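Quinone oxidoreductase (Thermus thermophilus, PDB 1IZ0) probably catalyses the NADPH-dependent reduction of quinones, as a medium-chain dehydrogenase/reductase with a Rossmann-type nucleotide-binding domain. Local coordinates at residues P108-T113 / A135-T140; T113-L118 / G259-R264; A40-R45 / A288-G293; A121-G126 / L190-E195. One frame throughout, in Å; residues are numbered along the deposited sequence.

Interaction 1. Residues P108-T113 / A135-T140; sequences PVSFLT and AGALGT
S110 and T113, one turn apart on the helix 108-120, meet the first turn of the helix 137-148 at A137 and L138, and the backbones come close, with the CA atoms of S110 and L138 4.7 Å apart. The S110 hydroxyl is turned anti to its carbonyl carbon (chi1 -53°), which brings OG to 3.8 Å from A137 CB. No direct hydrogen bond crosses here; instead a water lies 2.9 Å from S110 OG and donates to A137 O at 3.3 Å. At the other end T113 CG2 meets L138 CD1 at 4.1 Å, the two side chains crossing at about a right angle. T113 splits its branches: CG2 goes to the leucine while OG1 turns back to donate to V109 O at 2.7 Å, above the carbonyl plane and on the face away from T113 N, which also bonds that oxygen. A serine in place of T113 would probably keep the grip on V109 O but leave L138 CD1 without its methyl partner and open a small gap between the helices. A137 contributes to the NADPH site. The interface is part polar, part apolar: small S110 and A137 permit the close approach, and the water joins hydroxyl to carbonyl.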
loop_
_atom_site.group_PDB
_atom_site.type_symbol
_atom_site.label_atom_id
_atom_site.label_comp_id
_atom_site.label_asym_id
_atom_site.label_seq_id
_atom_site.Cartn_x
_atom_site.Cartn_y
_atom_site.Cartn_z
ATOM N N PRO A 108 -4.643 5.380 -2.138
ATOM C CA PRO A 108 -4.283 4.739 -3.416
ATOM C C PRO A 108 -3.521 3.418 -3.408
ATOM O O PRO A 108 -4.073 2.358 -3.727
ATOM C CB PRO A 108 -3.522 5.840 -4.154
ATOM C CG PRO A 108 -4.169 7.086 -3.645
ATOM C CD PRO A 108 -4.278 6.809 -2.160
ATOM N N VAL A 109 -2.244 3.472 -3.069
ATOM C CA VAL A 109 -1.430 2.260 -3.073
ATOM C C VAL A 109 -1.923 1.134 -2.167
ATOM O O VAL A 109 -2.114 0.011 -2.626
ATOM C CB VAL A 109 0.027 2.582 -2.706
ATOM C CG1 VAL A 109 0.846 1.295 -2.642
ATOM C CG2 VAL A 109 0.606 3.543 -3.734
ATOM N N SER A 110 -2.140 1.431 -0.891
ATOM C CA SER A 110 -2.566 0.409 0.071
ATOM C C SER A 110 -3.877 -0.288 -0.276
ATOM O O SER A 110 -3.938 -1.519 -0.349
ATOM C CB SER A 110 -2.682 1.019 1.474
ATOM O OG SER A 110 -1.482 1.680 1.845
ATOM N N PHE A 111 -4.928 0.493 -0.492
ATOM C CA PHE A 111 -6.226 -0.087 -0.795
ATOM C C PHE A 111 -6.324 -0.767 -2.147
ATOM O O PHE A 111 -6.993 -1.799 -2.276
ATOM C CB PHE A 111 -7.308 0.980 -0.621
ATOM C CG PHE A 111 -7.527 1.348 0.814
ATOM C CD1 PHE A 111 -8.615 0.843 1.518
ATOM C CD2 PHE A 111 -6.584 2.116 1.494
ATOM C CE1 PHE A 111 -8.757 1.091 2.880
ATOM C CE2 PHE A 111 -6.714 2.370 2.854
ATOM C CZ PHE A 111 -7.801 1.854 3.551
ATOM N N LEU A 112 -5.668 -0.208 -3.155
ATOM C CA LEU A 112 -5.691 -0.830 -4.470
ATOM C C LEU A 112 -4.929 -2.149 -4.397
ATOM O O LEU A 112 -5.340 -3.152 -4.984
ATOM C CB LEU A 112 -5.061 0.100 -5.512
ATOM C CG LEU A 112 -6.037 1.166 -6.024
ATOM C CD1 LEU A 112 -5.330 2.143 -6.963
ATOM C CD2 LEU A 112 -7.187 0.465 -6.743
ATOM N N THR A 113 -3.824 -2.145 -3.660
ATOM C CA THR A 113 -3.013 -3.347 -3.491
ATOM C C THR A 113 -3.781 -4.445 -2.766
ATOM O O THR A 113 -3.767 -5.604 -3.183
ATOM C CB THR A 113 -1.734 -3.051 -2.683
ATOM O OG1 THR A 113 -0.863 -2.215 -3.456
ATOM C CG2 THR A 113 -1.023 -4.349 -2.323
ATOM N N ALA A 135 -0.560 -3.687 11.351
ATOM C CA ALA A 135 -0.693 -2.355 11.936
ATOM C C ALA A 135 -0.035 -1.323 11.024
ATOM O O ALA A 135 0.060 -0.149 11.371
ATOM C CB ALA A 135 -0.053 -2.320 13.321
ATOM N N GLY A 136 0.419 -1.773 9.854
ATOM C CA GLY A 136 1.063 -0.882 8.905
ATOM C C GLY A 136 0.094 -0.311 7.885
ATOM O O GLY A 136 -1.124 -0.530 7.970
ATOM N N ALA A 137 0.635 0.420 6.910
ATOM C CA ALA A 137 -0.182 1.033 5.874
ATOM C C ALA A 137 -0.976 -0.006 5.098
ATOM O O ALA A 137 -2.205 0.060 5.043
ATOM C CB ALA A 137 0.695 1.846 4.921
ATOM N N LEU A 138 -0.280 -0.967 4.501
ATOM C CA LEU A 138 -0.948 -2.006 3.724
ATOM C C LEU A 138 -1.842 -2.859 4.628
ATOM O O LEU A 138 -2.995 -3.145 4.297
ATOM C CB LEU A 138 0.090 -2.902 3.041
ATOM C CG LEU A 138 -0.343 -3.641 1.768
ATOM C CD1 LEU A 138 0.740 -4.645 1.386
ATOM C CD2 LEU A 138 -1.665 -4.353 1.978
ATOM N N GLY A 139 -1.297 -3.253 5.774
ATOM C CA GLY A 139 -2.034 -4.084 6.714
ATOM C C GLY A 139 -3.384 -3.547 7.143
ATOM O O GLY A 139 -4.401 -4.236 7.013
ATOM N N THR A 140 -3.404 -2.325 7.666
ATOM C CA THR A 140 -4.654 -1.718 8.108
ATOM C C THR A 140 -5.632 -1.631 6.954
ATOM O O THR A 140 -6.838 -1.814 7.135
ATOM C CB THR A 140 -4.428 -0.314 8.681
ATOM O OG1 THR A 140 -3.691 0.477 7.738
ATOM C CG2 THR A 140 -3.663 -0.400 9.998
HETATM O O HOH W 1 -2.780 3.109 4.013
#

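Interaction 2. Residues T113-L118 / G259-R264; sequences TAYLAL and GFLLPR
Y115 reaches from the helix 108-120 to the end of the helix 251-261, where its ring meets F260 and its CB meets L261. Starting at the backbone, CB is 4.1 Å from L261 CD1 and equally near CD2, so both methyls of the leucine close on the root of the tyrosine. CG stands anti to the backbone N (chi1 177°), a setting that carries the ring outward to F260. Along its near side, CD2 comes to 3.6 Å from F260 CD1, and CE2 lies over one face of the phenylalanine ring, 3.4 Å from the same CD1. The two rings are tilted by 32° with centroids 5.0 Å apart, an oblique pairing. The contact joins a helix flanking the parallel sheet of the Rossmann-type domain to the C-terminal part of the helix 251-261, and V145 and A148 of the helix 137-148 pack against Y115 and F260 respectively. Farther out, CZ and OH pass F260 CB, each at 4.1 Å. R264 NH1 lies over the rim of one face of the F260 ring and donates to F260 O at 2.8 Å, in the carbonyl plane and on a lone pair.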
loop_
_atom_site.group_PDB
_atom_site.type_symbol
_atom_site.label_atom_id
_atom_site.label_comp_id
_atom_site.label_asym_id
_atom_site.label_seq_id
_atom_site.Cartn_x
_atom_site.Cartn_y
_atom_site.Cartn_z
ATOM N N THR A 113 -3.824 -2.145 -3.660
ATOM C CA THR A 113 -3.013 -3.347 -3.491
ATOM C C THR A 113 -3.781 -4.445 -2.766
ATOM O O THR A 113 -3.767 -5.604 -3.183
ATOM C CB THR A 113 -1.734 -3.051 -2.683
ATOM O OG1 THR A 113 -0.863 -2.215 -3.456
ATOM C CG2 THR A 113 -1.023 -4.349 -2.323
ATOM N N ALA A 114 -4.449 -4.081 -1.677
ATOM C CA ALA A 114 -5.205 -5.055 -0.900
ATOM C C ALA A 114 -6.363 -5.642 -1.694
ATOM O O ALA A 114 -6.545 -6.858 -1.734
ATOM C CB ALA A 114 -5.737 -4.410 0.389
ATOM N N TYR A 115 -7.154 -4.778 -2.314
ATOM C CA TYR A 115 -8.300 -5.237 -3.085
ATOM C C TYR A 115 -7.891 -6.077 -4.292
ATOM O O TYR A 115 -8.412 -7.175 -4.492
ATOM C CB TYR A 115 -9.149 -4.046 -3.549
ATOM C CG TYR A 115 -10.325 -4.449 -4.414
ATOM C CD1 TYR A 115 -10.196 -4.544 -5.798
ATOM C CD2 TYR A 115 -11.554 -4.792 -3.841
ATOM C CE1 TYR A 115 -11.261 -4.973 -6.593
ATOM C CE2 TYR A 115 -12.625 -5.224 -4.624
ATOM C CZ TYR A 115 -12.468 -5.313 -5.996
ATOM O OH TYR A 115 -13.509 -5.759 -6.774
ATOM N N LEU A 116 -6.959 -5.570 -5.095
ATOM C CA LEU A 116 -6.531 -6.312 -6.277
ATOM C C LEU A 116 -5.837 -7.620 -5.908
ATOM O O LEU A 116 -5.881 -8.595 -6.664
ATOM C CB LEU A 116 -5.619 -5.446 -7.152
ATOM C CG LEU A 116 -6.365 -4.313 -7.873
ATOM C CD1 LEU A 116 -5.383 -3.338 -8.502
ATOM C CD2 LEU A 116 -7.290 -4.912 -8.929
ATOM N N ALA A 117 -5.199 -7.646 -4.746
ATOM C CA ALA A 117 -4.521 -8.858 -4.304
ATOM C C ALA A 117 -5.581 -9.900 -3.934
ATOM O O ALA A 117 -5.507 -11.056 -4.355
ATOM C CB ALA A 117 -3.625 -8.556 -3.101
ATOM N N LEU A 118 -6.573 -9.485 -3.151
ATOM C CA LEU A 118 -7.633 -10.399 -2.745
ATOM C C LEU A 118 -8.495 -10.773 -3.948
ATOM O O LEU A 118 -8.866 -11.945 -4.128
ATOM C CB LEU A 118 -8.485 -9.759 -1.640
ATOM C CG LEU A 118 -7.773 -9.600 -0.285
ATOM C CD1 LEU A 118 -8.455 -8.528 0.552
ATOM C CD2 LEU A 118 -7.758 -10.943 0.448
ATOM N N GLY A 259 -14.786 0.927 -8.430
ATOM C CA GLY A 259 -16.228 0.841 -8.297
ATOM C C GLY A 259 -16.594 0.239 -6.959
ATOM O O GLY A 259 -17.708 0.411 -6.462
ATOM N N PHE A 260 -15.649 -0.471 -6.359
ATOM C CA PHE A 260 -15.894 -1.102 -5.070
ATOM C C PHE A 260 -15.328 -0.290 -3.916
ATOM O O PHE A 260 -15.956 -0.172 -2.868
ATOM C CB PHE A 260 -15.292 -2.506 -5.064
ATOM C CG PHE A 260 -15.396 -3.206 -3.739
ATOM C CD1 PHE A 260 -14.443 -2.998 -2.751
ATOM C CD2 PHE A 260 -16.446 -4.075 -3.481
ATOM C CE1 PHE A 260 -14.531 -3.644 -1.525
ATOM C CE2 PHE A 260 -16.543 -4.726 -2.257
ATOM C CZ PHE A 260 -15.580 -4.509 -1.277
ATOM N N LEU A 261 -14.144 0.275 -4.122
ATOM C CA LEU A 261 -13.470 1.057 -3.092
ATOM C C LEU A 261 -13.988 2.488 -2.874
ATOM O O LEU A 261 -14.217 2.895 -1.734
ATOM C CB LEU A 261 -11.971 1.105 -3.400
ATOM C CG LEU A 261 -11.227 -0.236 -3.392
ATOM C CD1 LEU A 261 -9.818 -0.041 -3.947
ATOM C CD2 LEU A 261 -11.175 -0.798 -1.983
ATOM N N LEU A 262 -14.168 3.248 -3.954
ATOM C CA LEU A 262 -14.626 4.633 -3.840
ATOM C C LEU A 262 -15.926 4.863 -3.070
ATOM O O LEU A 262 -15.988 5.732 -2.199
ATOM C CB LEU A 262 -14.742 5.269 -5.223
ATOM C CG LEU A 262 -13.411 5.492 -5.937
ATOM C CD1 LEU A 262 -13.658 6.291 -7.213
ATOM C CD2 LEU A 262 -12.455 6.233 -5.015
ATOM N N PRO A 263 -16.985 4.105 -3.380
ATOM C CA PRO A 263 -18.218 4.347 -2.621
ATOM C C PRO A 263 -18.031 4.083 -1.128
ATOM O O PRO A 263 -18.867 4.467 -0.314
ATOM C CB PRO A 263 -19.218 3.369 -3.251
ATOM C CG PRO A 263 -18.722 3.254 -4.681
ATOM C CD PRO A 263 -17.218 3.161 -4.489
ATOM N N ARG A 264 -16.936 3.425 -0.765
ATOM C CA ARG A 264 -16.689 3.110 0.635
ATOM C C ARG A 264 -15.654 4.013 1.308
ATOM O O ARG A 264 -15.513 3.998 2.530
ATOM C CB ARG A 264 -16.241 1.654 0.763
ATOM C CG ARG A 264 -17.272 0.633 0.330
ATOM C CD ARG A 264 -16.706 -0.773 0.474
ATOM N NE ARG A 264 -17.749 -1.794 0.424
ATOM C CZ ARG A 264 -18.401 -2.150 -0.677
ATOM N NH1 ARG A 264 -18.123 -1.572 -1.847
ATOM N NH2 ARG A 264 -19.342 -3.080 -0.603
#

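Interaction 3. Residues A40-R45 / A288-G293; sequences ADHLMR and ALLDRG
A leucine methyl sits almost exactly over the middle of a histidine ring: L290 CD2 lies 3.6 Å from the centroid of the H42 imidazole, 9° off the ring normal, a CH-pi contact. All five ring atoms are within reach of this one methyl, H42 NE2 and CD2 being the nearest, both at 3.6 Å. L290 CD1 comes near the same end of the ring, 3.7 Å from NE2. CG anti to the backbone N (chi1 169°) swings the imidazole out from the helix, presenting a face to L290, whose side chain crosses it at about a right angle. L289 CD1 approaches H42 CB at 4.3 Å. An alanine in place of H42 would probably leave L290 without the flat surface on which its methyl rests, and free that leucine to turn. H42 also meets the ring of F39, a residue of the NADPH site, while L289 packs on V298 of the strand 297-301. Beyond, D291 OD1 accepts from G293 N at 2.8 Å, an Asx turn. R292, which contacts NADPH in the complex, lies within this turn, its side chain unmodelled beyond CB, so the contact joins the helix 39-46 to a loop bordering the cofactor site.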
loop_
_atom_site.group_PDB
_atom_site.type_symbol
_atom_site.label_atom_id
_atom_site.label_comp_id
_atom_site.label_asym_id
_atom_site.label_seq_id
_atom_site.Cartn_x
_atom_site.Cartn_y
_atom_site.Cartn_z
ATOM N N ALA A 40 8.315 1.050 -1.264
ATOM C CA ALA A 40 8.752 1.063 -2.653
ATOM C C ALA A 40 9.598 2.300 -2.948
ATOM O O ALA A 40 10.547 2.236 -3.732
ATOM C CB ALA A 40 7.539 1.026 -3.583
ATOM N N ASP A 41 9.244 3.428 -2.334
ATOM C CA ASP A 41 9.991 4.664 -2.538
ATOM C C ASP A 41 11.393 4.493 -1.963
ATOM O O ASP A 41 12.371 4.970 -2.532
ATOM C CB ASP A 41 9.295 5.848 -1.853
ATOM C CG ASP A 41 7.964 6.200 -2.499
ATOM O OD1 ASP A 41 7.937 6.443 -3.725
ATOM O OD2 ASP A 41 6.946 6.243 -1.780
ATOM N N HIS A 42 11.488 3.808 -0.832
ATOM C CA HIS A 42 12.785 3.581 -0.211
ATOM C C HIS A 42 13.655 2.691 -1.093
ATOM O O HIS A 42 14.844 2.951 -1.253
ATOM C CB HIS A 42 12.619 2.940 1.167
ATOM C CG HIS A 42 13.901 2.430 1.750
ATOM N ND1 HIS A 42 14.294 1.111 1.648
ATOM C CD2 HIS A 42 14.889 3.065 2.426
ATOM C CE1 HIS A 42 15.466 0.956 2.240
ATOM N NE2 HIS A 42 15.849 2.127 2.718
ATOM N N LEU A 43 13.060 1.650 -1.672
ATOM C CA LEU A 43 13.809 0.736 -2.533
ATOM C C LEU A 43 14.255 1.406 -3.825
ATOM O O LEU A 43 15.312 1.086 -4.369
ATOM C CB LEU A 43 12.967 -0.500 -2.868
ATOM C CG LEU A 43 12.661 -1.420 -1.684
ATOM C CD1 LEU A 43 11.850 -2.617 -2.155
ATOM C CD2 LEU A 43 13.972 -1.878 -1.046
HETATM N N MSE A 44 13.449 2.334 -4.319
HETATM C CA MSE A 44 13.781 3.027 -5.552
HETATM C C MSE A 44 14.974 3.956 -5.388
HETATM O O MSE A 44 15.687 4.223 -6.350
HETATM C CB MSE A 44 12.567 3.803 -6.062
HETATM C CG MSE A 44 11.946 3.175 -7.291
HETATM SE SE MSE A 44 10.179 3.851 -7.665
HETATM C CE MSE A 44 10.633 5.713 -7.991
ATOM N N ARG A 45 15.184 4.456 -4.172
ATOM C CA ARG A 45 16.321 5.336 -3.899
ATOM C C ARG A 45 17.606 4.523 -3.906
ATOM O O ARG A 45 18.697 5.063 -4.097
ATOM C CB ARG A 45 16.186 6.001 -2.526
ATOM C CG ARG A 45 15.198 7.120 -2.469
ATOM C CD ARG A 45 15.157 7.734 -1.079
ATOM N NE ARG A 45 16.447 8.284 -0.660
ATOM C CZ ARG A 45 16.587 9.129 0.355
ATOM N NH1 ARG A 45 15.517 9.509 1.037
ATOM N NH2 ARG A 45 17.787 9.594 0.691
ATOM N N ALA A 288 11.267 7.014 8.578
ATOM C CA ALA A 288 10.097 6.500 9.273
ATOM C C ALA A 288 9.563 5.259 8.562
ATOM O O ALA A 288 8.889 4.427 9.170
ATOM C CB ALA A 288 9.025 7.565 9.343
ATOM N N LEU A 289 9.859 5.145 7.269
ATOM C CA LEU A 289 9.431 3.993 6.487
ATOM C C LEU A 289 10.181 2.768 6.993
ATOM O O LEU A 289 9.708 1.641 6.867
ATOM C CB LEU A 289 9.754 4.200 5.001
ATOM C CG LEU A 289 8.955 5.265 4.246
ATOM C CD1 LEU A 289 9.637 5.578 2.912
ATOM C CD2 LEU A 289 7.521 4.773 4.038
ATOM N N LEU A 290 11.357 3.001 7.569
ATOM C CA LEU A 290 12.189 1.922 8.085
ATOM C C LEU A 290 11.930 1.634 9.562
ATOM O O LEU A 290 12.343 0.599 10.080
ATOM C CB LEU A 290 13.665 2.260 7.874
ATOM C CG LEU A 290 14.045 2.679 6.450
ATOM C CD1 LEU A 290 15.556 2.855 6.350
ATOM C CD2 LEU A 290 13.571 1.626 5.465
ATOM N N ASP A 291 11.254 2.550 10.244
ATOM C CA ASP A 291 10.957 2.346 11.654
ATOM C C ASP A 291 9.755 1.423 11.815
ATOM O O ASP A 291 8.611 1.846 11.660
ATOM C CB ASP A 291 10.683 3.685 12.340
ATOM C CG ASP A 291 10.108 3.515 13.729
ATOM O OD1 ASP A 291 10.371 2.465 14.357
ATOM O OD2 ASP A 291 9.400 4.434 14.198
ATOM N N ARG A 292 10.022 0.159 12.123
ATOM C CA ARG A 292 8.962 -0.824 12.298
ATOM C C ARG A 292 7.961 -0.351 13.349
ATOM O O ARG A 292 6.794 -0.750 13.336
ATOM C CB ARG A 292 9.565 -2.174 12.706
ATOM N N GLY A 293 8.429 0.511 14.247
ATOM C CA GLY A 293 7.587 1.035 15.308
ATOM C C GLY A 293 6.419 1.895 14.858
ATOM O O GLY A 293 5.394 1.941 15.537
#

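Interaction 4. Residues A121-G126 / L190-E195; sequences AQARPG and LDLVLE
The apolar part of this contact rests on one methyl group: L192 CD2 touches A121 CB at 3.7 Å and A123 CB at 3.6 Å, meeting the two alanine methyls from directions nearly at right angles. L192 carries its CG anti to the carbonyl carbon (chi1 -64°), and a second torsion of 84° directs CD2 at the alanines. L118 of the preceding helix also packs on both A123 and L192, and V129 of the neighbouring strand 128-131 meets L192. The helix 108-120 ends in a Schellman motif in which Q122, with positive phi, is the C-prime residue; A123 N bonds back to L118 O and Q122 N to K119 O. This turn brings A121 and A123 to the same leucine while the Q122 side chain leads away from the strand. Polar links lie round the margin and run to other parts of the fold: A121 O accepts from R213 NH1, and D191 OD2 accepts from K128 N. No hydrogen bond joins the two segments directly. The contact places the end of the helix 108-120 against the beginning of a central strand of the parallel Rossmann-type sheet, in the helix-to-strand connection that leads into the strand 128-131. The chemistry is purely van der Waals at the core, so the fit depends on the shape of the leucine and the smallness of its two alanine partners.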
loop_
_atom_site.group_PDB
_atom_site.type_symbol
_atom_site.label_atom_id
_atom_site.label_comp_id
_atom_site.label_asym_id
_atom_site.label_seq_id
_atom_site.Cartn_x
_atom_site.Cartn_y
_atom_site.Cartn_z
ATOM N N ALA A 121 -6.824 -13.417 -5.900
ATOM C CA ALA A 121 -6.795 -14.719 -5.238
ATOM C C ALA A 121 -8.231 -15.236 -5.103
ATOM O O ALA A 121 -8.495 -16.206 -4.392
ATOM C CB ALA A 121 -6.141 -14.602 -3.869
ATOM N N GLN A 122 -9.157 -14.576 -5.795
ATOM C CA GLN A 122 -10.566 -14.953 -5.765
ATOM C C GLN A 122 -11.095 -15.171 -4.341
ATOM O O GLN A 122 -11.695 -16.204 -4.040
ATOM C CB GLN A 122 -10.782 -16.217 -6.603
ATOM C CG GLN A 122 -10.405 -16.053 -8.073
ATOM C CD GLN A 122 -10.498 -17.362 -8.847
ATOM O OE1 GLN A 122 -11.565 -17.969 -8.940
ATOM N NE2 GLN A 122 -9.377 -17.798 -9.406
ATOM N N ALA A 123 -10.870 -14.195 -3.465
ATOM C CA ALA A 123 -11.341 -14.289 -2.089
ATOM C C ALA A 123 -12.868 -14.295 -2.106
ATOM O O ALA A 123 -13.495 -13.426 -2.709
ATOM C CB ALA A 123 -10.834 -13.106 -1.284
ATOM N N ARG A 124 -13.465 -15.271 -1.440
ATOM C CA ARG A 124 -14.916 -15.380 -1.402
ATOM C C ARG A 124 -15.426 -15.100 0.019
ATOM O O ARG A 124 -14.711 -15.333 1.000
ATOM C CB ARG A 124 -15.326 -16.789 -1.839
ATOM C CG ARG A 124 -16.463 -16.849 -2.853
ATOM C CD ARG A 124 -15.972 -16.850 -4.299
ATOM N NE ARG A 124 -15.492 -15.551 -4.761
ATOM C CZ ARG A 124 -15.062 -15.318 -6.001
ATOM N NH1 ARG A 124 -15.056 -16.298 -6.898
ATOM N NH2 ARG A 124 -14.629 -14.109 -6.350
ATOM N N PRO A 125 -16.666 -14.588 0.147
ATOM C CA PRO A 125 -17.240 -14.291 1.466
ATOM C C PRO A 125 -17.075 -15.471 2.429
ATOM O O PRO A 125 -17.266 -16.623 2.045
ATOM C CB PRO A 125 -18.704 -14.010 1.146
ATOM C CG PRO A 125 -18.625 -13.373 -0.220
ATOM C CD PRO A 125 -17.618 -14.257 -0.933
ATOM N N GLY A 126 -16.714 -15.184 3.677
ATOM C CA GLY A 126 -16.538 -16.246 4.652
ATOM C C GLY A 126 -15.158 -16.896 4.663
ATOM O O GLY A 126 -14.842 -17.652 5.579
ATOM N N LEU A 190 -5.824 -21.567 6.920
ATOM C CA LEU A 190 -6.278 -20.390 6.206
ATOM C C LEU A 190 -6.530 -20.649 4.726
ATOM O O LEU A 190 -5.919 -21.535 4.120
ATOM C CB LEU A 190 -5.248 -19.272 6.365
ATOM C CG LEU A 190 -4.901 -18.982 7.827
ATOM C CD1 LEU A 190 -3.713 -18.055 7.893
ATOM C CD2 LEU A 190 -6.112 -18.374 8.527
ATOM N N ASP A 191 -7.447 -19.868 4.164
ATOM C CA ASP A 191 -7.797 -19.949 2.754
ATOM C C ASP A 191 -6.849 -19.041 1.973
ATOM O O ASP A 191 -6.451 -19.356 0.852
ATOM C CB ASP A 191 -9.245 -19.477 2.535
ATOM C CG ASP A 191 -10.267 -20.405 3.174
ATOM O OD1 ASP A 191 -10.259 -21.604 2.831
ATOM O OD2 ASP A 191 -11.076 -19.943 4.014
ATOM N N LEU A 192 -6.494 -17.912 2.582
ATOM C CA LEU A 192 -5.611 -16.933 1.961
ATOM C C LEU A 192 -4.573 -16.345 2.913
ATOM O O LEU A 192 -4.797 -16.223 4.119
ATOM C CB LEU A 192 -6.420 -15.760 1.392
ATOM C CG LEU A 192 -7.423 -15.940 0.254
ATOM C CD1 LEU A 192 -8.750 -16.405 0.802
ATOM C CD2 LEU A 192 -7.618 -14.609 -0.448
ATOM N N VAL A 193 -3.438 -15.965 2.347
ATOM C CA VAL A 193 -2.375 -15.335 3.103
ATOM C C VAL A 193 -1.823 -14.196 2.248
ATOM O O VAL A 193 -1.504 -14.401 1.075
ATOM C CB VAL A 193 -1.222 -16.316 3.415
ATOM C CG1 VAL A 193 -0.056 -15.553 4.043
ATOM C CG2 VAL A 193 -1.704 -17.416 4.362
ATOM N N LEU A 194 -1.762 -12.995 2.817
ATOM C CA LEU A 194 -1.209 -11.844 2.110
ATOM C C LEU A 194 0.188 -11.725 2.682
ATOM O O LEU A 194 0.375 -11.224 3.787
ATOM C CB LEU A 194 -2.019 -10.572 2.391
ATOM C CG LEU A 194 -3.466 -10.561 1.879
ATOM C CD1 LEU A 194 -4.116 -9.205 2.177
ATOM C CD2 LEU A 194 -3.491 -10.830 0.384
ATOM N N GLU A 195 1.160 -12.226 1.927
ATOM C CA GLU A 195 2.563 -12.248 2.330
ATOM C C GLU A 195 3.374 -10.996 2.050
ATOM O O GLU A 195 3.595 -10.654 0.888
ATOM C CB GLU A 195 3.261 -13.415 1.638
ATOM C CG GLU A 195 3.469 -14.632 2.501
ATOM C CD GLU A 195 4.457 -14.375 3.608
ATOM O OE1 GLU A 195 5.555 -13.859 3.313
ATOM O OE2 GLU A 195 4.137 -14.693 4.768
#

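Interactions 1, 2 and 4 follow the helix 108-120 and the loop after it: its first half meets the helix 137-148, its second half the end of the helix 251-261, and its Schellman end the strand 190-195, which seats it on the parallel Rossmann-type sheet. Interactions 1 and 2 share T113, have centres 10 Å apart and touch through L112 and L261. Interaction 4, nested along the chain within interaction 2, touches it through L118 and L192. Interaction 3, whose segments enclose all the others in sequence, lies across the chain's centre from interactions 2 and 4, its centre 24 and 27 Å from theirs. Interactions 1 and 3, centres 14 Å apart, each contain an NADPH-binding residue, placing both beside the cofactor site.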